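Local atomic coordinates of zinc peptidase (Vibrio cholerae, PDB entry 2GU1), a protein that hydrolyses, with one bound zinc ion, the peptide cross-links between peptidoglycan strands, probably so that new glycans can be inserted and the cell wall can expand. Residues R66-M71 and K76-R81; H42-M47 and Y89-I94; I136-S141 and I170-A175. All blocks are in the same frame, centred on the assembly; numbering follows the deposited sequence.

Contact 1 of 3, residues R66-M71 and K76-R81; sequences RLIYHM and KAIYTR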
loop_
_atom_site.group_PDB
_atom_site.type_symbol
_atom_site.label_atom_id
_atom_site.label_comp_id
_atom_site.label_asym_id
_atom_site.label_seq_id
_atom_site.Cartn_x
_atom_site.Cartn_y
_atom_site.Cartn_z
ATOM N N ARG A 66 -0.638 19.279 -16.955
ATOM C CA ARG A 66 0.090 18.216 -16.282
ATOM C C ARG A 66 0.089 18.360 -14.767
ATOM O O ARG A 66 0.262 19.461 -14.235
ATOM C CB ARG A 66 1.535 18.166 -16.765
ATOM C CG ARG A 66 2.423 17.350 -15.848
ATOM C CD ARG A 66 3.845 17.285 -16.351
ATOM N NE ARG A 66 3.955 16.416 -17.515
ATOM C CZ ARG A 66 5.090 16.178 -18.160
ATOM N NH1 ARG A 66 6.215 16.751 -17.754
ATOM N NH2 ARG A 66 5.101 15.358 -19.204
ATOM N N LEU A 67 -0.099 17.231 -14.089
ATOM C CA LEU A 67 -0.104 17.163 -12.629
ATOM C C LEU A 67 1.012 16.224 -12.184
ATOM O O LEU A 67 1.132 15.110 -12.705
ATOM C CB LEU A 67 -1.441 16.608 -12.117
ATOM C CG LEU A 67 -1.459 16.117 -10.664
ATOM C CD1 LEU A 67 -1.408 17.310 -9.728
ATOM C CD2 LEU A 67 -2.717 15.288 -10.400
ATOM N N ILE A 68 1.829 16.671 -11.233
ATOM C CA ILE A 68 2.902 15.836 -10.708
ATOM C C ILE A 68 2.635 15.647 -9.216
ATOM O O ILE A 68 2.547 16.625 -8.456
ATOM C CB ILE A 68 4.306 16.477 -10.884
ATOM C CG1 ILE A 68 4.594 16.754 -12.364
ATOM C CG2 ILE A 68 5.383 15.527 -10.370
ATOM C CD1 ILE A 68 3.857 17.959 -12.902
ATOM N N TYR A 69 2.473 14.392 -8.810
ATOM C CA TYR A 69 2.230 14.064 -7.414
ATOM C C TYR A 69 3.549 13.573 -6.826
ATOM O O TYR A 69 3.992 12.452 -7.090
ATOM C CB TYR A 69 1.120 12.995 -7.309
ATOM C CG TYR A 69 0.946 12.333 -5.950
ATOM C CD1 TYR A 69 1.273 13.000 -4.761
ATOM C CD2 TYR A 69 0.429 11.036 -5.856
ATOM C CE1 TYR A 69 1.090 12.384 -3.507
ATOM C CE2 TYR A 69 0.238 10.418 -4.622
ATOM C CZ TYR A 69 0.571 11.095 -3.452
ATOM O OH TYR A 69 0.389 10.467 -2.245
ATOM N N HIS A 70 4.195 14.448 -6.059
ATOM C CA HIS A 70 5.460 14.129 -5.404
ATOM C C HIS A 70 5.184 13.367 -4.107
ATOM O O HIS A 70 4.938 13.976 -3.061
ATOM C CB HIS A 70 6.233 15.424 -5.095
ATOM C CG HIS A 70 6.680 16.166 -6.320
ATOM N ND1 HIS A 70 7.794 15.798 -7.046
ATOM C CD2 HIS A 70 6.145 17.231 -6.963
ATOM C CE1 HIS A 70 7.924 16.604 -8.086
ATOM N NE2 HIS A 70 6.935 17.482 -8.059
ATOM N N MET A 71 5.199 12.036 -4.184
ATOM C CA MET A 71 4.963 11.198 -3.011
ATOM C C MET A 71 6.137 11.317 -2.044
ATOM O O MET A 71 5.966 11.213 -0.830
ATOM C CB MET A 71 4.775 9.740 -3.437
ATOM C CG MET A 71 3.446 9.501 -4.122
ATOM S SD MET A 71 3.434 8.087 -5.245
ATOM C CE MET A 71 3.864 8.895 -6.772
ATOM N N LYS A 76 7.525 10.006 -7.774
ATOM C CA LYS A 76 6.466 10.883 -8.246
ATOM C C LYS A 76 5.618 10.247 -9.346
ATOM O O LYS A 76 6.125 9.505 -10.187
ATOM C CB LYS A 76 7.065 12.197 -8.758
ATOM C CG LYS A 76 8.079 12.016 -9.873
ATOM C CD LYS A 76 8.724 13.340 -10.259
ATOM C CE LYS A 76 9.787 13.139 -11.333
ATOM N NZ LYS A 76 10.492 14.412 -11.672
ATOM N N ALA A 77 4.322 10.551 -9.315
ATOM C CA ALA A 77 3.357 10.069 -10.296
ATOM C C ALA A 77 3.089 11.262 -11.210
ATOM O O ALA A 77 2.754 12.344 -10.731
ATOM C CB ALA A 77 2.068 9.639 -9.601
ATOM N N ILE A 78 3.243 11.067 -12.514
ATOM C CA ILE A 78 3.049 12.143 -13.477
ATOM C C ILE A 78 1.809 11.923 -14.344
ATOM O O ILE A 78 1.703 10.917 -15.049
ATOM C CB ILE A 78 4.285 12.253 -14.373
ATOM C CG1 ILE A 78 5.528 12.391 -13.492
ATOM C CG2 ILE A 78 4.136 13.428 -15.335
ATOM C CD1 ILE A 78 6.835 12.184 -14.228
ATOM N N TYR A 79 0.871 12.866 -14.277
ATOM C CA TYR A 79 -0.374 12.791 -15.040
ATOM C C TYR A 79 -0.318 13.839 -16.154
ATOM O O TYR A 79 -0.391 15.047 -15.896
ATOM C CB TYR A 79 -1.572 13.045 -14.115
ATOM C CG TYR A 79 -1.694 12.036 -12.978
ATOM C CD1 TYR A 79 -2.546 10.935 -13.084
ATOM C CD2 TYR A 79 -0.916 12.157 -11.816
ATOM C CE1 TYR A 79 -2.625 9.972 -12.059
ATOM C CE2 TYR A 79 -0.985 11.199 -10.793
ATOM C CZ TYR A 79 -1.840 10.114 -10.919
ATOM O OH TYR A 79 -1.919 9.175 -9.903
ATOM N N THR A 80 -0.199 13.370 -17.394
ATOM C CA THR A 80 -0.093 14.266 -18.543
ATOM C C THR A 80 -1.314 14.292 -19.453
ATOM O O THR A 80 -1.848 13.244 -19.819
ATOM C CB THR A 80 1.137 13.899 -19.389
ATOM O OG1 THR A 80 2.308 13.957 -18.568
ATOM C CG2 THR A 80 1.298 14.866 -20.553
ATOM N N ARG A 81 -1.746 15.498 -19.822
ATOM C CA ARG A 81 -2.895 15.653 -20.705
ATOM C C ARG A 81 -2.503 15.327 -22.144
ATOM O O ARG A 81 -1.457 15.764 -22.629
ATOM C CB ARG A 81 -3.461 17.077 -20.631
ATOM C CG ARG A 81 -4.625 17.306 -21.596
ATOM C CD ARG A 81 -5.477 18.508 -21.224
ATOM N NE ARG A 81 -4.732 19.764 -21.224
ATOM C CZ ARG A 81 -4.151 20.299 -22.292
ATOM N NH1 ARG A 81 -4.223 19.689 -23.469
ATOM N NH2 ARG A 81 -3.497 21.448 -22.181
#
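R66 reaches across to T80 on the neighbouring strand, its CB and CG passing the carbonyl oxygen of Y79, with R66 CG 3.6 Å from Y79 O; CD then comes beside CG2 of I78, which sits over one face of the guanidinium. The chain runs straight through CG, which is anti to the backbone N (chi1 164°), and bends at chi3, bringing NE and NH2 side-on to one acceptor: T80 OG1 lies 3.1 Å from R66 NE and 3.2 Å from R66 NH2. Both bonds are bent, with the hydroxyl 18° out of the guanidinium plane.

Strands 64-70 and 75-81 form an antiparallel beta hairpin; the axes of their 66-70 and 76-81 portions run at 169°. In one hydrogen-bonded pair, L67 N to Y79 O and Y79 N to L67 O are each 2.8 Å; Y69 and A77 form the next. On the sheet face shared by these four residues, L67 CD2 packs 3.9 Å from Y79 CD2. The Y79 hydroxyl bonds D39 and the Y69 hydroxyl E52, so both buried rings have polar partners beyond the hairpin. On the other face, K76 CD packs against both I68 CG2 and H70 CE1, each 4.0 Å away.

The hairpin supplies the third and fourth of five strands in the antiparallel sheet of the LysM-like domain, with strand 53-58 beside 64-70 and strand 87-93 beside 75-81, while Y79 packs against helix 29-38.

Contact 2 of 3, residues H42-M47 and Y89-I94; sequences HLQLDM and YDFQEI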
loop_
_atom_site.group_PDB
_atom_site.type_symbol
_atom_site.label_atom_id
_atom_site.label_comp_id
_atom_site.label_asym_id
_atom_site.label_seq_id
_atom_site.Cartn_x
_atom_site.Cartn_y
_atom_site.Cartn_z
ATOM N N HIS A 42 -4.114 2.815 -10.688
ATOM C CA HIS A 42 -2.972 3.059 -9.817
ATOM C C HIS A 42 -3.384 3.409 -8.398
ATOM O O HIS A 42 -2.724 3.004 -7.435
ATOM C CB HIS A 42 -2.138 4.183 -10.425
ATOM C CG HIS A 42 -1.824 3.966 -11.870
ATOM N ND1 HIS A 42 -0.857 3.080 -12.296
ATOM C CD2 HIS A 42 -2.402 4.459 -12.991
ATOM C CE1 HIS A 42 -0.853 3.036 -13.615
ATOM N NE2 HIS A 42 -1.782 3.865 -14.061
ATOM N N LEU A 43 -4.481 4.160 -8.290
ATOM C CA LEU A 43 -5.048 4.610 -7.019
ATOM C C LEU A 43 -3.989 5.234 -6.109
ATOM O O LEU A 43 -3.896 4.909 -4.925
ATOM C CB LEU A 43 -5.754 3.446 -6.305
ATOM C CG LEU A 43 -6.936 2.809 -7.056
ATOM C CD1 LEU A 43 -7.407 1.582 -6.313
ATOM C CD2 LEU A 43 -8.078 3.814 -7.202
ATOM N N GLN A 44 -3.190 6.128 -6.687
ATOM C CA GLN A 44 -2.134 6.821 -5.951
ATOM C C GLN A 44 -2.695 8.076 -5.261
ATOM O O GLN A 44 -2.350 8.392 -4.126
ATOM C CB GLN A 44 -1.034 7.268 -6.916
ATOM C CG GLN A 44 -0.487 6.186 -7.839
ATOM C CD GLN A 44 0.662 5.426 -7.227
ATOM O OE1 GLN A 44 0.536 4.842 -6.153
ATOM N NE2 GLN A 44 1.801 5.427 -7.914
ATOM N N LEU A 45 -3.559 8.790 -5.963
ATOM C CA LEU A 45 -4.116 10.035 -5.444
ATOM C C LEU A 45 -5.038 9.922 -4.233
ATOM O O LEU A 45 -5.227 10.895 -3.506
ATOM C CB LEU A 45 -4.800 10.789 -6.588
ATOM C CG LEU A 45 -3.776 11.214 -7.657
ATOM C CD1 LEU A 45 -4.490 11.662 -8.927
ATOM C CD2 LEU A 45 -2.874 12.333 -7.097
ATOM N N ASP A 46 -5.600 8.740 -3.997
ATOM C CA ASP A 46 -6.481 8.560 -2.845
ATOM C C ASP A 46 -5.690 8.527 -1.536
ATOM O O ASP A 46 -6.243 8.756 -0.459
ATOM C CB ASP A 46 -7.271 7.260 -2.969
ATOM C CG ASP A 46 -8.624 7.456 -3.607
ATOM O OD1 ASP A 46 -9.385 6.478 -3.661
ATOM O OD2 ASP A 46 -8.934 8.580 -4.052
ATOM N N MET A 47 -4.400 8.243 -1.629
ATOM C CA MET A 47 -3.571 8.161 -0.435
ATOM C C MET A 47 -2.701 9.388 -0.164
ATOM O O MET A 47 -1.698 9.272 0.533
ATOM C CB MET A 47 -2.681 6.915 -0.500
ATOM C CG MET A 47 -1.623 6.941 -1.600
ATOM S SD MET A 47 -0.534 5.482 -1.599
ATOM C CE MET A 47 -1.387 4.400 -2.748
ATOM N N TYR A 89 -0.610 8.347 -17.661
ATOM C CA TYR A 89 0.153 8.169 -16.425
ATOM C C TYR A 89 1.584 7.659 -16.618
ATOM O O TYR A 89 1.828 6.783 -17.439
ATOM C CB TYR A 89 -0.597 7.176 -15.536
ATOM C CG TYR A 89 0.090 6.825 -14.232
ATOM C CD1 TYR A 89 -0.158 7.558 -13.069
ATOM C CD2 TYR A 89 0.972 5.749 -14.155
ATOM C CE1 TYR A 89 0.453 7.225 -11.864
ATOM C CE2 TYR A 89 1.592 5.407 -12.955
ATOM C CZ TYR A 89 1.328 6.146 -11.813
ATOM O OH TYR A 89 1.932 5.802 -10.623
ATOM N N ASP A 90 2.512 8.196 -15.828
ATOM C CA ASP A 90 3.913 7.774 -15.842
ATOM C C ASP A 90 4.450 7.874 -14.414
ATOM O O ASP A 90 4.257 8.891 -13.746
ATOM C CB ASP A 90 4.750 8.658 -16.777
ATOM C CG ASP A 90 6.242 8.331 -16.719
ATOM O OD1 ASP A 90 6.598 7.219 -16.273
ATOM O OD2 ASP A 90 7.066 9.181 -17.133
ATOM N N PHE A 91 5.098 6.813 -13.944
ATOM C CA PHE A 91 5.664 6.797 -12.601
ATOM C C PHE A 91 7.186 6.820 -12.686
ATOM O O PHE A 91 7.794 6.033 -13.417
ATOM C CB PHE A 91 5.211 5.546 -11.831
ATOM C CG PHE A 91 5.741 5.479 -10.421
ATOM C CD1 PHE A 91 5.227 6.308 -9.429
ATOM C CD2 PHE A 91 6.788 4.617 -10.094
ATOM C CE1 PHE A 91 5.749 6.283 -8.128
ATOM C CE2 PHE A 91 7.319 4.581 -8.802
ATOM C CZ PHE A 91 6.796 5.419 -7.815
ATOM N N GLN A 92 7.806 7.730 -11.946
ATOM C CA GLN A 92 9.258 7.833 -11.956
ATOM C C GLN A 92 9.842 7.685 -10.562
ATOM O O GLN A 92 9.412 8.345 -9.616
ATOM C CB GLN A 92 9.683 9.163 -12.572
ATOM C CG GLN A 92 9.589 9.188 -14.091
ATOM C CD GLN A 92 9.876 10.564 -14.666
ATOM O OE1 GLN A 92 10.632 11.348 -14.088
ATOM N NE2 GLN A 92 9.281 10.859 -15.817
ATOM N N GLU A 93 10.836 6.816 -10.445
ATOM C CA GLU A 93 11.469 6.560 -9.168
ATOM C C GLU A 93 12.987 6.686 -9.248
ATOM O O GLU A 93 13.621 6.143 -10.153
ATOM C CB GLU A 93 11.083 5.158 -8.700
ATOM C CG GLU A 93 11.386 4.873 -7.252
ATOM C CD GLU A 93 10.718 3.602 -6.761
ATOM O OE1 GLU A 93 10.787 3.332 -5.541
ATOM O OE2 GLU A 93 10.123 2.874 -7.593
ATOM N N ILE A 94 13.563 7.416 -8.301
ATOM C CA ILE A 94 15.006 7.606 -8.241
ATOM C C ILE A 94 15.547 6.759 -7.091
ATOM O O ILE A 94 15.023 6.799 -5.975
ATOM C CB ILE A 94 15.369 9.077 -7.970
ATOM C CG1 ILE A 94 14.732 9.972 -9.031
ATOM C CG2 ILE A 94 16.881 9.248 -7.975
ATOM C CD1 ILE A 94 14.907 11.446 -8.759
#
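Y89 OH accepts a hydrogen bond from Q44 NE2 at 2.7 Å, the sole hydrogen bond between 42-47 and 89-94. This joins the loop after helix 29-38 to the edge strand of the antiparallel sheet in the LysM-like domain. The N-H···O angle of 147° shows a bent bond, and the hydroxyl is tilted 21° from the amide plane of Q44. A bend at chi2 turns the amide across the tyrosine, so that NE2 approaches at the ring's edge; the same Q44 NE2 lies 3.8 Å from F91 CD1.

H42 supplies the broader surface. Its imidazole stacks face to face on the Y89 ring, with centroids 3.6 Å apart and planes inclined by 15°. Y89 is therefore held in two ways, by a stack on one face and a hydrogen bond at its hydroxyl, while Y79 makes an edge-to-face pair with its ring.

The loop also faces the peptidase domain: the H42 carbonyl oxygen accepts a hydrogen bond from R277, and the H42 side chain touches P231 and N233, next to the zinc ligand H232. The H42 side chain is nevertheless about 12 Å from the zinc ion. Within the stack, H42 CE1 comes to 3.3 Å from Y89 CD2.

Contact 3 of 3, residues I136-S141 and I170-A175; sequences IDFSRS and ISFKLA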
loop_
_atom_site.group_PDB
_atom_site.type_symbol
_atom_site.label_atom_id
_atom_site.label_comp_id
_atom_site.label_asym_id
_atom_site.label_seq_id
_atom_site.Cartn_x
_atom_site.Cartn_y
_atom_site.Cartn_z
ATOM N N ILE A 136 7.488 -13.609 21.764
ATOM C CA ILE A 136 7.638 -12.788 22.963
ATOM C C ILE A 136 6.313 -12.304 23.552
ATOM O O ILE A 136 5.438 -11.819 22.834
ATOM C CB ILE A 136 8.504 -11.532 22.683
ATOM C CG1 ILE A 136 9.906 -11.947 22.237
ATOM C CG2 ILE A 136 8.591 -10.665 23.933
ATOM C CD1 ILE A 136 10.837 -10.776 21.981
ATOM N N ASP A 137 6.181 -12.444 24.868
ATOM C CA ASP A 137 4.997 -11.988 25.587
ATOM C C ASP A 137 5.414 -10.631 26.139
ATOM O O ASP A 137 6.084 -10.560 27.170
ATOM C CB ASP A 137 4.668 -12.940 26.746
ATOM C CG ASP A 137 3.376 -12.564 27.473
ATOM O OD1 ASP A 137 3.216 -11.383 27.857
ATOM O OD2 ASP A 137 2.522 -13.457 27.670
ATOM N N PHE A 138 5.031 -9.560 25.447
ATOM C CA PHE A 138 5.395 -8.212 25.868
ATOM C C PHE A 138 4.739 -7.773 27.174
ATOM O O PHE A 138 4.659 -6.581 27.476
ATOM C CB PHE A 138 5.083 -7.204 24.752
ATOM C CG PHE A 138 5.936 -7.383 23.524
ATOM C CD1 PHE A 138 5.600 -8.324 22.554
ATOM C CD2 PHE A 138 7.111 -6.650 23.365
ATOM C CE1 PHE A 138 6.424 -8.536 21.448
ATOM C CE2 PHE A 138 7.944 -6.854 22.264
ATOM C CZ PHE A 138 7.599 -7.799 21.303
ATOM N N SER A 139 4.291 -8.749 27.955
ATOM C CA SER A 139 3.650 -8.477 29.232
ATOM C C SER A 139 4.402 -9.177 30.361
ATOM O O SER A 139 4.486 -8.663 31.475
ATOM C CB SER A 139 2.205 -8.976 29.202
ATOM O OG SER A 139 1.560 -8.588 28.001
ATOM N N ARG A 140 4.958 -10.348 30.064
ATOM C CA ARG A 140 5.673 -11.132 31.062
ATOM C C ARG A 140 7.199 -11.060 30.977
ATOM O O ARG A 140 7.881 -11.047 32.005
ATOM C CB ARG A 140 5.219 -12.584 30.983
ATOM N N SER A 141 7.728 -11.023 29.757
ATOM C CA SER A 141 9.173 -10.972 29.537
ATOM C C SER A 141 9.715 -9.567 29.729
ATOM O O SER A 141 9.917 -8.817 28.762
ATOM C CB SER A 141 9.483 -11.463 28.128
ATOM O OG SER A 141 8.619 -12.532 27.784
ATOM N N ILE A 170 15.431 -7.932 13.879
ATOM C CA ILE A 170 14.928 -7.657 15.216
ATOM C C ILE A 170 15.558 -8.680 16.152
ATOM O O ILE A 170 15.469 -9.881 15.905
ATOM C CB ILE A 170 13.386 -7.825 15.259
ATOM C CG1 ILE A 170 12.725 -6.818 14.311
ATOM C CG2 ILE A 170 12.872 -7.664 16.679
ATOM C CD1 ILE A 170 11.223 -6.991 14.177
ATOM N N SER A 171 16.210 -8.222 17.213
ATOM C CA SER A 171 16.809 -9.168 18.146
ATOM C C SER A 171 16.665 -8.685 19.579
ATOM O O SER A 171 16.905 -7.516 19.879
ATOM C CB SER A 171 18.290 -9.382 17.825
ATOM O OG SER A 171 19.066 -8.291 18.282
ATOM N N PHE A 172 16.260 -9.596 20.458
ATOM C CA PHE A 172 16.092 -9.276 21.865
ATOM C C PHE A 172 17.058 -10.090 22.715
ATOM O O PHE A 172 17.156 -11.309 22.573
ATOM C CB PHE A 172 14.656 -9.562 22.330
ATOM C CG PHE A 172 13.646 -8.539 21.882
ATOM C CD1 PHE A 172 13.116 -8.569 20.597
ATOM C CD2 PHE A 172 13.224 -7.539 22.751
ATOM C CE1 PHE A 172 12.175 -7.619 20.186
ATOM C CE2 PHE A 172 12.285 -6.584 22.350
ATOM C CZ PHE A 172 11.762 -6.625 21.063
ATOM N N LYS A 173 17.785 -9.405 23.587
ATOM C CA LYS A 173 18.715 -10.073 24.484
ATOM C C LYS A 173 17.909 -10.260 25.767
ATOM O O LYS A 173 17.834 -9.360 26.601
ATOM C CB LYS A 173 19.935 -9.186 24.743
ATOM C CG LYS A 173 20.421 -8.388 23.524
ATOM C CD LYS A 173 20.586 -9.238 22.258
ATOM C CE LYS A 173 21.669 -10.304 22.403
ATOM N NZ LYS A 173 21.323 -11.349 23.411
ATOM N N LEU A 174 17.285 -11.425 25.904
ATOM C CA LEU A 174 16.452 -11.728 27.064
ATOM C C LEU A 174 17.103 -12.663 28.072
ATOM O O LEU A 174 17.889 -13.543 27.713
ATOM C CB LEU A 174 15.131 -12.356 26.605
ATOM C CG LEU A 174 13.975 -11.474 26.129
ATOM C CD1 LEU A 174 14.486 -10.197 25.501
ATOM C CD2 LEU A 174 13.122 -12.276 25.153
ATOM N N ALA A 175 16.758 -12.468 29.341
ATOM C CA ALA A 175 17.280 -13.313 30.401
ATOM C C ALA A 175 16.586 -14.666 30.267
ATOM O O ALA A 175 17.169 -15.710 30.557
ATOM C CB ALA A 175 16.979 -12.695 31.756
#
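The F172 ring carries I136 CD1 over one face, while its CZ atom meets the edge of the F138 ring. The methyl is 3.7 Å from the F172 centroid and 23° off the ring normal, which defines a CH-pi contact; the ring atom closest to I136 CD1 is CD1 of F172, at 3.5 Å. The second aromatic contact is looser, with F138 CE2 4.0 Å from F172 CZ and the two side chains crossing at about a right angle. One face of F138 is covered from within its own segment by I136 CG2, so the two branches of this isoleucine serve different rings. CG1 stands anti to the carbonyl carbon (chi1 -61°) and carries I136 CD1 onward to F172 and, 4.2 Å away, to L174 CD2.

The contact lies in the Csd3 second domain, where the loop following helix 122-132 packs against the end of strand 160-173, an inner strand of an antiparallel sheet. F172 also pairs edge-to-face with F111, and F138 touches T129 and M132 of the helix. No hydrogen bond crosses between 136-141 and 170-175. Polar bonds are made within the loop itself: D137 OD1 accepts from R140 N at 3.0 Å in an Asx motif, and D137 O accepts hydrogen bonds from the backbone N of both R140 and S141.

Contacts 1 and 2 belong to the same LysM-like sheet, with centres about 7 Å apart. Strands 75-81 and 87-93 are neighbours in it, joined by probable backbone hydrogen bonds such as I78 N to D90 O, 2.7 Å. Contact 1 is partly buried and rests mainly on main-chain hydrogen bonds, with apolar and R66-T80 side-chain contacts added; contact 2 is a surface contact made by side chains, turned toward the peptidase domain. Contact 3 stands apart in the Csd3 second domain, its centre about 45 Å from that of contact 1 and 39 Å from that of contact 2. Also partly buried, it joins loop to strand as contact 2 does, but through wholly apolar side-chain packing.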